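Local coordinates for protein transcriptional regulator, ROK family (Vibrio cholerae O1 biovar eltor, PDB 1Z05) that probably binds DNA as a zinc-containing transcriptional regulator of the ROK family, a homologue of Escherichia coli Mlc linked to carbohydrate metabolism, at residues 104-112 against 123-132; 45-56 against 74-85. One frame throughout, in Å; residues are numbered along the deposited sequence. Where two conformers were deposited one is given.

Contact 1 (104-112 against 123-132); sequences NNLGWQFLS and ALHELGGEVL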
loop_
_atom_site.group_PDB
_atom_site.type_symbol
_atom_site.label_atom_id
_atom_site.label_comp_id
_atom_site.label_asym_id
_atom_site.label_seq_id
_atom_site.Cartn_x
_atom_site.Cartn_y
_atom_site.Cartn_z
ATOM N N ASN A 104 29.735 -11.550 5.982
ATOM C CA ASN A 104 30.363 -12.692 6.609
ATOM C C ASN A 104 29.278 -13.647 7.109
ATOM O O ASN A 104 29.067 -13.776 8.314
ATOM C CB ASN A 104 31.255 -12.211 7.760
ATOM C CG ASN A 104 32.104 -13.320 8.358
ATOM O OD1 ASN A 104 32.356 -14.352 7.727
ATOM N ND2 ASN A 104 32.564 -13.102 9.581
ATOM N N ASN A 105 28.588 -14.297 6.173
ATOM C CA ASN A 105 27.431 -15.151 6.481
ATOM C C ASN A 105 27.754 -16.470 7.161
ATOM O O ASN A 105 26.921 -17.011 7.888
ATOM C CB ASN A 105 26.609 -15.440 5.212
ATOM C CG ASN A 105 25.698 -14.278 4.814
ATOM O OD1 ASN A 105 25.540 -13.311 5.552
ATOM N ND2 ASN A 105 25.092 -14.384 3.640
ATOM N N LEU A 106 28.950 -16.998 6.902
ATOM C CA LEU A 106 29.319 -18.326 7.369
ATOM C C LEU A 106 29.434 -18.354 8.890
ATOM O O LEU A 106 30.199 -17.584 9.478
ATOM C CB LEU A 106 30.622 -18.799 6.700
ATOM C CG LEU A 106 30.890 -20.304 6.673
ATOM C CD1 LEU A 106 29.825 -21.062 5.869
ATOM C CD2 LEU A 106 32.283 -20.604 6.118
ATOM N N GLY A 107 28.644 -19.226 9.507
ATOM C CA GLY A 107 28.556 -19.319 10.957
ATOM C C GLY A 107 27.258 -18.763 11.503
ATOM O O GLY A 107 26.827 -19.138 12.601
ATOM N N TRP A 108 26.633 -17.865 10.744
ATOM C CA TRP A 108 25.371 -17.256 11.152
ATOM C C TRP A 108 24.200 -18.031 10.580
ATOM O O TRP A 108 24.216 -18.434 9.412
ATOM C CB TRP A 108 25.262 -15.823 10.644
ATOM C CG TRP A 108 26.288 -14.884 11.169
ATOM C CD1 TRP A 108 27.311 -14.321 10.466
ATOM C CD2 TRP A 108 26.361 -14.345 12.490
ATOM N NE1 TRP A 108 28.027 -13.475 11.270
ATOM C CE2 TRP A 108 27.466 -13.468 12.520
ATOM C CE3 TRP A 108 25.598 -14.513 13.653
ATOM C CZ2 TRP A 108 27.843 -12.773 13.673
ATOM C CZ3 TRP A 108 25.974 -13.820 14.808
ATOM C CH2 TRP A 108 27.091 -12.964 14.805
ATOM N N GLN A 109 23.170 -18.191 11.399
ATOM C CA GLN A 109 22.017 -18.987 11.045
ATOM C C GLN A 109 20.740 -18.336 11.568
ATOM O O GLN A 109 20.787 -17.378 12.336
ATOM C CB GLN A 109 22.160 -20.390 11.647
ATOM C CG GLN A 109 23.426 -21.146 11.217
ATOM C CD GLN A 109 23.626 -22.413 12.001
ATOM O OE1 GLN A 109 23.188 -22.510 13.137
ATOM N NE2 GLN A 109 24.293 -23.395 11.399
ATOM N N PHE A 110 19.599 -18.865 11.142
ATOM C CA PHE A 110 18.311 -18.515 11.728
ATOM C C PHE A 110 17.375 -19.717 11.595
ATOM O O PHE A 110 17.607 -20.599 10.765
ATOM C CB PHE A 110 17.714 -17.256 11.059
ATOM C CG PHE A 110 17.423 -17.408 9.578
ATOM C CD1 PHE A 110 16.199 -17.904 9.143
ATOM C CD2 PHE A 110 18.367 -17.023 8.625
ATOM C CE1 PHE A 110 15.909 -18.037 7.777
ATOM C CE2 PHE A 110 18.089 -17.130 7.259
ATOM C CZ PHE A 110 16.865 -17.645 6.833
ATOM N N LEU A 111 16.338 -19.750 12.429
ATOM C CA LEU A 111 15.265 -20.718 12.303
ATOM C C LEU A 111 14.117 -20.105 11.529
ATOM O O LEU A 111 13.778 -18.929 11.720
ATOM C CB LEU A 111 14.733 -21.137 13.680
ATOM C CG LEU A 111 15.542 -22.025 14.614
ATOM C CD1 LEU A 111 14.609 -22.482 15.742
ATOM C CD2 LEU A 111 16.117 -23.224 13.888
ATOM N N SER A 112 13.538 -20.894 10.634
ATOM C CA SER A 112 12.331 -20.488 9.928
ATOM C C SER A 112 11.331 -21.602 10.148
ATOM O O SER A 112 11.654 -22.778 9.961
ATOM C CB SER A 112 12.603 -20.266 8.438
ATOM O OG SER A 112 11.453 -19.750 7.782
ATOM N N ALA A 123 12.882 -25.358 10.214
ATOM C CA ALA A 123 14.052 -25.478 9.362
ATOM C C ALA A 123 15.153 -24.585 9.898
ATOM O O ALA A 123 14.891 -23.483 10.378
ATOM C CB ALA A 123 13.719 -25.110 7.922
ATOM N N LEU A 124 16.381 -25.074 9.833
ATOM C CA LEU A 124 17.549 -24.256 10.127
ATOM C C LEU A 124 18.113 -23.765 8.800
ATOM O O LEU A 124 18.358 -24.569 7.891
ATOM C CB LEU A 124 18.589 -25.073 10.907
ATOM C CG LEU A 124 19.946 -24.427 11.221
ATOM C CD1 LEU A 124 19.818 -23.326 12.266
ATOM C CD2 LEU A 124 20.929 -25.499 11.681
ATOM N N HIS A 125 18.303 -22.447 8.692
ATOM C CA HIS A 125 18.852 -21.823 7.484
ATOM C C HIS A 125 20.180 -21.148 7.790
ATOM O O HIS A 125 20.401 -20.692 8.920
ATOM C CB HIS A 125 17.930 -20.691 7.002
ATOM C CG HIS A 125 16.661 -21.130 6.337
ATOM N ND1 HIS A 125 15.650 -21.779 7.009
ATOM C CD2 HIS A 125 16.202 -20.925 5.080
ATOM C CE1 HIS A 125 14.645 -22.005 6.179
ATOM N NE2 HIS A 125 14.958 -21.500 5.001
ATOM N N GLU A 126 21.070 -21.081 6.802
ATOM C CA GLU A 126 22.213 -20.178 6.900
ATOM C C GLU A 126 21.710 -18.775 6.586
ATOM O O GLU A 126 20.738 -18.612 5.841
ATOM C CB GLU A 126 23.391 -20.588 5.992
ATOM C CG GLU A 126 23.095 -20.703 4.492
ATOM C CD GLU A 126 23.319 -19.404 3.702
ATOM O OE1 GLU A 126 24.196 -18.581 4.074
ATOM O OE2 GLU A 126 22.619 -19.224 2.683
ATOM N N LEU A 127 22.367 -17.773 7.166
ATOM C CA LEU A 127 21.926 -16.376 7.083
ATOM C C LEU A 127 21.591 -15.870 5.664
ATOM O O LEU A 127 20.660 -15.069 5.495
ATOM C CB LEU A 127 22.949 -15.451 7.768
ATOM C CG LEU A 127 22.405 -14.096 8.240
ATOM C CD1 LEU A 127 21.328 -14.257 9.321
ATOM C CD2 LEU A 127 23.540 -13.197 8.710
ATOM N N GLY A 128 22.348 -16.328 4.666
ATOM C CA GLY A 128 22.067 -16.039 3.256
ATOM C C GLY A 128 20.755 -16.610 2.720
ATOM O O GLY A 128 20.314 -16.230 1.628
ATOM N N GLY A 129 20.139 -17.534 3.464
ATOM C CA GLY A 129 18.800 -18.032 3.135
ATOM C C GLY A 129 18.659 -19.525 2.860
ATOM O O GLY A 129 17.547 -20.048 2.871
ATOM N N GLU A 130 19.774 -20.213 2.613
ATOM C CA GLU A 130 19.748 -21.634 2.251
ATOM C C GLU A 130 19.378 -22.556 3.421
ATOM O O GLU A 130 19.826 -22.344 4.546
ATOM C CB GLU A 130 21.093 -22.053 1.645
ATOM C CG GLU A 130 21.028 -23.341 0.821
ATOM C CD GLU A 130 21.852 -23.290 -0.458
ATOM O OE1 GLU A 130 22.446 -22.227 -0.762
ATOM O OE2 GLU A 130 21.900 -24.323 -1.169
ATOM N N VAL A 131 18.577 -23.584 3.138
ATOM C CA VAL A 131 18.157 -24.550 4.161
ATOM C C VAL A 131 19.286 -25.531 4.481
ATOM O O VAL A 131 19.900 -26.084 3.572
ATOM C CB VAL A 131 16.879 -25.319 3.727
ATOM C CG1 VAL A 131 16.406 -26.296 4.825
ATOM C CG2 VAL A 131 15.768 -24.337 3.402
ATOM N N LEU A 132 19.556 -25.727 5.773
ATOM C CA LEU A 132 20.532 -26.721 6.247
ATOM C C LEU A 132 19.843 -27.987 6.766
ATOM O O LEU A 132 20.247 -29.098 6.434
ATOM C CB LEU A 132 21.430 -26.126 7.347
ATOM C CG LEU A 132 22.223 -24.854 7.010
ATOM C CD1 LEU A 132 22.904 -24.292 8.248
ATOM C CD2 LEU A 132 23.241 -25.134 5.916
HETATM O O HOH W 1 25.536 -17.368 1.961
#

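Contact 2 (45-56 against 74-85); sequences YKLIDQKGPISR and TRELIDAHLIHE. With SO4 (sulfate ion), chain G.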
loop_
_atom_site.group_PDB
_atom_site.type_symbol
_atom_site.label_atom_id
_atom_site.label_comp_id
_atom_site.label_asym_id
_atom_site.label_seq_id
_atom_site.Cartn_x
_atom_site.Cartn_y
_atom_site.Cartn_z
ATOM N N TYR A 45 24.673 -2.324 4.929
ATOM C CA TYR A 45 24.754 -3.786 4.880
ATOM C C TYR A 45 24.187 -4.367 3.575
ATOM O O TYR A 45 24.757 -5.315 2.998
ATOM C CB TYR A 45 24.032 -4.375 6.089
ATOM C CG TYR A 45 24.073 -5.871 6.135
ATOM C CD1 TYR A 45 25.144 -6.538 6.746
ATOM C CD2 TYR A 45 23.049 -6.635 5.564
ATOM C CE1 TYR A 45 25.188 -7.936 6.793
ATOM C CE2 TYR A 45 23.094 -8.036 5.600
ATOM C CZ TYR A 45 24.165 -8.673 6.212
ATOM O OH TYR A 45 24.207 -10.048 6.274
ATOM N N LYS A 46 23.063 -3.812 3.120
ATOM C CA LYS A 46 22.464 -4.220 1.836
ATOM C C LYS A 46 23.401 -3.953 0.652
ATOM O O LYS A 46 23.529 -4.793 -0.247
ATOM C CB LYS A 46 21.102 -3.548 1.620
ATOM C CG LYS A 46 20.367 -4.035 0.369
ATOM C CD LYS A 46 19.076 -3.265 0.140
ATOM C CE LYS A 46 18.366 -3.728 -1.120
ATOM N NZ LYS A 46 17.031 -3.067 -1.207
ATOM N N LEU A 47 24.057 -2.792 0.652
ATOM C CA LEU A 47 25.059 -2.493 -0.378
ATOM C C LEU A 47 26.205 -3.513 -0.387
ATOM O O LEU A 47 26.587 -4.022 -1.443
ATOM C CB LEU A 47 25.606 -1.071 -0.211
ATOM C CG LEU A 47 24.726 0.063 -0.746
ATOM C CD1 LEU A 47 25.292 1.421 -0.333
ATOM C CD2 LEU A 47 24.561 -0.015 -2.265
ATOM N N ILE A 48 26.733 -3.815 0.798
ATOM C CA ILE A 48 27.807 -4.802 0.949
ATOM C C ILE A 48 27.359 -6.205 0.506
ATOM O O ILE A 48 28.096 -6.917 -0.195
ATOM C CB ILE A 48 28.329 -4.833 2.407
ATOM C CG1 ILE A 48 28.939 -3.484 2.773
ATOM C CG2 ILE A 48 29.380 -5.917 2.586
ATOM C CD1 ILE A 48 29.162 -3.283 4.251
ATOM N N ASP A 49 26.147 -6.586 0.899
ATOM C CA ASP A 49 25.600 -7.898 0.559
ATOM C C ASP A 49 25.459 -8.059 -0.959
ATOM O O ASP A 49 25.820 -9.100 -1.525
ATOM C CB ASP A 49 24.252 -8.104 1.263
ATOM C CG ASP A 49 23.797 -9.556 1.261
ATOM O OD1 ASP A 49 24.652 -10.467 1.264
ATOM O OD2 ASP A 49 22.572 -9.785 1.262
ATOM N N GLN A 50 24.954 -7.021 -1.612
ATOM C CA GLN A 50 24.660 -7.083 -3.037
ATOM C C GLN A 50 25.824 -6.685 -3.943
ATOM O O GLN A 50 25.866 -7.091 -5.102
ATOM C CB GLN A 50 23.420 -6.238 -3.349
ATOM C CG GLN A 50 22.133 -6.846 -2.806
ATOM C CD GLN A 50 20.900 -5.985 -3.036
ATOM O OE1 GLN A 50 21.001 -4.784 -3.300
ATOM N NE2 GLN A 50 19.722 -6.600 -2.913
ATOM N N LYS A 51 26.766 -5.899 -3.423
ATOM C CA LYS A 51 27.833 -5.332 -4.259
ATOM C C LYS A 51 29.256 -5.634 -3.783
ATOM O O LYS A 51 30.209 -5.327 -4.493
ATOM C CB LYS A 51 27.661 -3.813 -4.398
ATOM C CG LYS A 51 26.549 -3.374 -5.323
ATOM C CD LYS A 51 26.450 -1.858 -5.338
ATOM C CE LYS A 51 25.256 -1.377 -6.153
ATOM N NZ LYS A 51 23.945 -1.807 -5.560
ATOM N N GLY A 52 29.408 -6.218 -2.595
ATOM C CA GLY A 52 30.744 -6.553 -2.067
ATOM C C GLY A 52 31.480 -7.556 -2.954
ATOM O O GLY A 52 30.835 -8.325 -3.660
ATOM N N PRO A 53 32.831 -7.552 -2.940
ATOM C CA PRO A 53 33.728 -6.689 -2.171
ATOM C C PRO A 53 33.622 -5.239 -2.619
ATOM O O PRO A 53 33.649 -4.952 -3.820
ATOM C CB PRO A 53 35.122 -7.247 -2.477
ATOM C CG PRO A 53 34.971 -8.015 -3.742
ATOM C CD PRO A 53 33.571 -8.522 -3.772
ATOM N N ILE A 54 33.489 -4.339 -1.651
ATOM C CA ILE A 54 33.256 -2.924 -1.943
ATOM C C ILE A 54 34.044 -2.044 -0.978
ATOM O O ILE A 54 34.109 -2.334 0.214
ATOM C CB ILE A 54 31.725 -2.587 -1.915
ATOM C CG1 ILE A 54 31.466 -1.135 -2.341
ATOM C CG2 ILE A 54 31.108 -2.901 -0.539
ATOM C CD1 ILE A 54 29.977 -0.796 -2.545
ATOM N N SER A 55 34.637 -0.972 -1.499
ATOM C CA SER A 55 35.422 -0.055 -0.678
ATOM C C SER A 55 34.534 0.883 0.123
ATOM O O SER A 55 33.368 1.106 -0.222
ATOM C CB SER A 55 36.373 0.766 -1.542
ATOM O OG SER A 55 35.668 1.715 -2.319
ATOM N N ARG A 56 35.100 1.446 1.185
ATOM C CA ARG A 56 34.376 2.400 2.007
ATOM C C ARG A 56 34.037 3.658 1.214
ATOM O O ARG A 56 32.965 4.238 1.400
ATOM C CB ARG A 56 35.175 2.743 3.263
ATOM C CG ARG A 56 35.062 1.693 4.355
ATOM C CD ARG A 56 35.898 2.078 5.563
ATOM N NE ARG A 56 35.843 1.054 6.604
ATOM C CZ ARG A 56 36.509 -0.099 6.567
ATOM N NH1 ARG A 56 37.291 -0.395 5.535
ATOM N NH2 ARG A 56 36.391 -0.961 7.568
ATOM N N THR A 74 30.440 0.649 9.616
ATOM C CA THR A 74 31.235 -0.534 9.287
ATOM C C THR A 74 31.984 -1.078 10.496
ATOM O O THR A 74 32.132 -2.288 10.631
ATOM C CB THR A 74 32.243 -0.290 8.136
ATOM O OG1 THR A 74 33.042 0.863 8.420
ATOM C CG2 THR A 74 31.521 -0.113 6.803
ATOM N N ARG A 75 32.467 -0.190 11.369
ATOM C CA ARG A 75 33.191 -0.635 12.556
ATOM C C ARG A 75 32.303 -1.489 13.472
ATOM O O ARG A 75 32.738 -2.537 13.951
ATOM C CB ARG A 75 33.822 0.554 13.302
ATOM C CG ARG A 75 34.666 0.218 14.556
ATOM C CD ARG A 75 35.661 -0.948 14.368
ATOM N NE ARG A 75 36.357 -0.934 13.082
ATOM C CZ ARG A 75 37.087 -1.943 12.610
ATOM N NH1 ARG A 75 37.232 -3.057 13.318
ATOM N NH2 ARG A 75 37.679 -1.838 11.430
ATOM N N GLU A 76 31.072 -1.032 13.722
ATOM C CA GLU A 76 30.113 -1.825 14.495
ATOM C C GLU A 76 29.812 -3.162 13.799
ATOM O O GLU A 76 29.747 -4.202 14.456
ATOM C CB GLU A 76 28.815 -1.052 14.781
ATOM C CG GLU A 76 29.009 0.217 15.603
ATOM C CD GLU A 76 27.812 0.581 16.484
ATOM O OE1 GLU A 76 26.805 -0.167 16.500
ATOM O OE2 GLU A 76 27.888 1.627 17.171
ATOM N N LEU A 77 29.647 -3.140 12.477
ATOM C CA LEU A 77 29.351 -4.375 11.740
ATOM C C LEU A 77 30.540 -5.341 11.705
ATOM O O LEU A 77 30.357 -6.555 11.812
ATOM C CB LEU A 77 28.829 -4.080 10.327
ATOM C CG LEU A 77 27.509 -3.315 10.146
ATOM C CD1 LEU A 77 27.222 -3.127 8.663
ATOM C CD2 LEU A 77 26.329 -3.990 10.843
ATOM N N ILE A 78 31.753 -4.807 11.571
ATOM C CA ILE A 78 32.964 -5.634 11.639
ATOM C C ILE A 78 33.135 -6.295 13.015
ATOM O O ILE A 78 33.348 -7.510 13.107
ATOM C CB ILE A 78 34.239 -4.840 11.243
ATOM C CG1 ILE A 78 34.279 -4.652 9.722
ATOM C CG2 ILE A 78 35.515 -5.573 11.726
ATOM C CD1 ILE A 78 35.042 -3.450 9.265
ATOM N N ASP A 79 33.026 -5.493 14.072
ATOM C CA ASP A 79 33.200 -5.984 15.439
ATOM C C ASP A 79 32.155 -7.034 15.814
ATOM O O ASP A 79 32.415 -7.909 16.642
ATOM C CB ASP A 79 33.180 -4.827 16.444
ATOM C CG ASP A 79 34.407 -3.924 16.333
ATOM O OD1 ASP A 79 35.447 -4.354 15.780
ATOM O OD2 ASP A 79 34.331 -2.771 16.810
ATOM N N ALA A 80 30.979 -6.939 15.196
ATOM C CA ALA A 80 29.919 -7.919 15.382
ATOM C C ALA A 80 30.123 -9.149 14.491
ATOM O O ALA A 80 29.361 -10.108 14.583
ATOM C CB ALA A 80 28.571 -7.285 15.088
ATOM N N HIS A 81 31.139 -9.099 13.623
ATOM C CA HIS A 81 31.446 -10.175 12.662
ATOM C C HIS A 81 30.330 -10.434 11.644
ATOM O O HIS A 81 30.129 -11.564 11.198
ATOM C CB HIS A 81 31.847 -11.467 13.386
ATOM C CG HIS A 81 32.934 -11.272 14.393
ATOM N ND1 HIS A 81 32.723 -11.390 15.750
ATOM C CD2 HIS A 81 34.235 -10.927 14.244
ATOM C CE1 HIS A 81 33.853 -11.150 16.393
ATOM N NE2 HIS A 81 34.785 -10.863 15.501
ATOM N N LEU A 82 29.609 -9.379 11.286
ATOM C CA LEU A 82 28.563 -9.469 10.263
ATOM C C LEU A 82 29.130 -9.200 8.872
ATOM O O LEU A 82 28.593 -9.669 7.865
ATOM C CB LEU A 82 27.428 -8.493 10.581
ATOM C CG LEU A 82 26.535 -9.011 11.710
ATOM C CD1 LEU A 82 25.719 -7.891 12.347
ATOM C CD2 LEU A 82 25.639 -10.150 11.191
ATOM N N ILE A 83 30.210 -8.427 8.832
ATOM C CA ILE A 83 30.929 -8.148 7.592
ATOM C C ILE A 83 32.407 -8.341 7.833
ATOM O O ILE A 83 32.850 -8.392 8.988
ATOM C CB ILE A 83 30.642 -6.726 7.003
ATOM C CG1 ILE A 83 31.207 -5.604 7.903
ATOM C CG2 ILE A 83 29.139 -6.571 6.697
ATOM C CD1 ILE A 83 30.959 -4.186 7.372
ATOM N N HIS A 84 33.167 -8.461 6.752
ATOM C CA HIS A 84 34.606 -8.614 6.869
ATOM C C HIS A 84 35.318 -8.025 5.667
ATOM O O HIS A 84 34.724 -7.852 4.603
ATOM C CB HIS A 84 34.988 -10.084 7.067
ATOM C CG HIS A 84 34.822 -10.929 5.843
ATOM N ND1 HIS A 84 35.885 -11.300 5.050
ATOM C CD2 HIS A 84 33.721 -11.480 5.281
ATOM C CE1 HIS A 84 35.447 -12.045 4.051
ATOM N NE2 HIS A 84 34.139 -12.177 4.172
ATOM N N GLU A 85 36.595 -7.721 5.866
ATOM C CA GLU A 85 37.481 -7.218 4.818
ATOM C C GLU A 85 38.883 -7.791 5.059
ATOM O O GLU A 85 39.163 -8.319 6.137
ATOM C CB GLU A 85 37.548 -5.688 4.867
ATOM C CG GLU A 85 38.040 -5.143 6.211
ATOM C CD GLU A 85 38.201 -3.626 6.243
ATOM O OE1 GLU A 85 38.303 -3.001 5.163
ATOM O OE2 GLU A 85 38.229 -3.066 7.363
HETATM S S SO4 G . 38.163 2.074 11.860
HETATM O O1 SO4 G . 39.248 1.364 12.534
HETATM O O2 SO4 G . 38.332 3.510 12.065
HETATM O O3 SO4 G . 38.181 1.753 10.432
HETATM O O4 SO4 G . 36.876 1.677 12.423
HETATM O O HOH W 2 26.304 -11.134 7.734
HETATM O O HOH W 3 35.382 1.239 9.696
#

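Contact 1 (104-112 against 123-132)
Phe-110 lies with one face of its ring on the CB of His-125, 3.5 Å from that carbon to the ring centroid, a CH-pi contact in the tightest part of this antiparallel pairing. The ring owes its place to a first torsion of 62°, which sets CG between the backbone N and the carbonyl carbon and lays the phenyl over the neighbouring strand. The imidazole of His-125 is nearly parallel to it but slid aside. Ala-410 and Ile-413 also touch Phe-110, and a large flat apolar group suits this buried face. Beneath the rings the backbones of Phe-110 and His-125 bond in both directions; the bond from His-125 N to Phe-110 O, 2.9 Å, is almost straight at 173°. On the other face Leu-111 CD2 meets Leu-124 CD1 at 4.0 Å. The Gln-109 side chain passes obliquely over Leu-124, OE1 nearest CD1 at 3.6 Å, while OE1 accepts from Asp-167 N and NE2 donates to Gln-165 O.

Toward the turn the contacts become looser and wetter. Leu-127 CD2 rests on Trp-108 CB at 3.7 Å, but in one of its two modelled conformers Glu-126 is reached by Asn-105 through a water, bonded weakly to Asn-105 ND2 and at 2.8 Å to Glu-126 OE1; there its carboxylate also accepts the N-H of Glu-130. Gly-129, at positive phi, ends the type I turn that passes the chain on to strand 131-138, while 108-116 and 119-126 form the hairpin of the 3-2-1-4-5 sheet in the ASKHA fold (acetate and sugar kinases, Hsc70, actin) shared by ROK proteins.

Contact 2 (45-56 against 74-85)
Thr-74 OG1 is gripped from several sides: Arg-56 NE gives it a weak bond of 3.3 Å, a water lies 2.7 Å away, bonded to it, and its single proton faces the carbonyls of Ile-70 and Thr-71, shared or given to one of them. These segments belong to an N-terminal helical domain with a two-stranded wing, consistent with the winged helix-turn-helix of Mlc-like regulators. Arg-56, extended from CG to NE, stretches across to the wing, where its guanidinium meets Glu-85 end-on. NH1 donates to OE1 and NH2 to OE2, each at 2.8 Å, a two-pronged salt bridge. Both oxygens lie near the guanidinium plane, but the carboxylate is turned 43° against it, with OE1 met on its syn side and OE2 from above its plane. An arginine suits this place because its branched end holds the acid twice while NE reaches the threonine. Arg-75 NE donates to O4 of a sulfate, probably from the crystallisation liquor, at 2.7 Å.

Deeper in, Ile-48 CD1 meets Ile-83 CD1 at 3.7 Å, the side chains crossing at about a right angle. Tyr-45 swings CG anti to the backbone N, chi1 -179°, which brings the ring beside Ile-83, sliding past it in the opposite direction. The ring suits the buried core, while Tyr-45 OH donates to a water at 2.8 Å, which in turn donates to Leu-82 O at 2.7 Å.

How the contacts relate
From the N terminus, helix 35-51 leads into contact 2, which closes a loop of 17 residues, mostly helical, by bringing helix 67-79 and the start of the wing back against it. The chain then passes through helix 88-94 and strand 99-103 before contact 1 opens, and this closes the shorter, mostly stranded loop of a hairpin. The two are in series, neither nested nor crossed, with centres about 18 Å apart. They meet directly: Trp-108 NE1 lies 2.8 Å from His-81 O and Asn-104 N lies 2.9 Å from Leu-82 O, both probable hydrogen bonds. The helical N-terminal domain is thereby joined to the start of the central strand 108-116 of the ROK sheet.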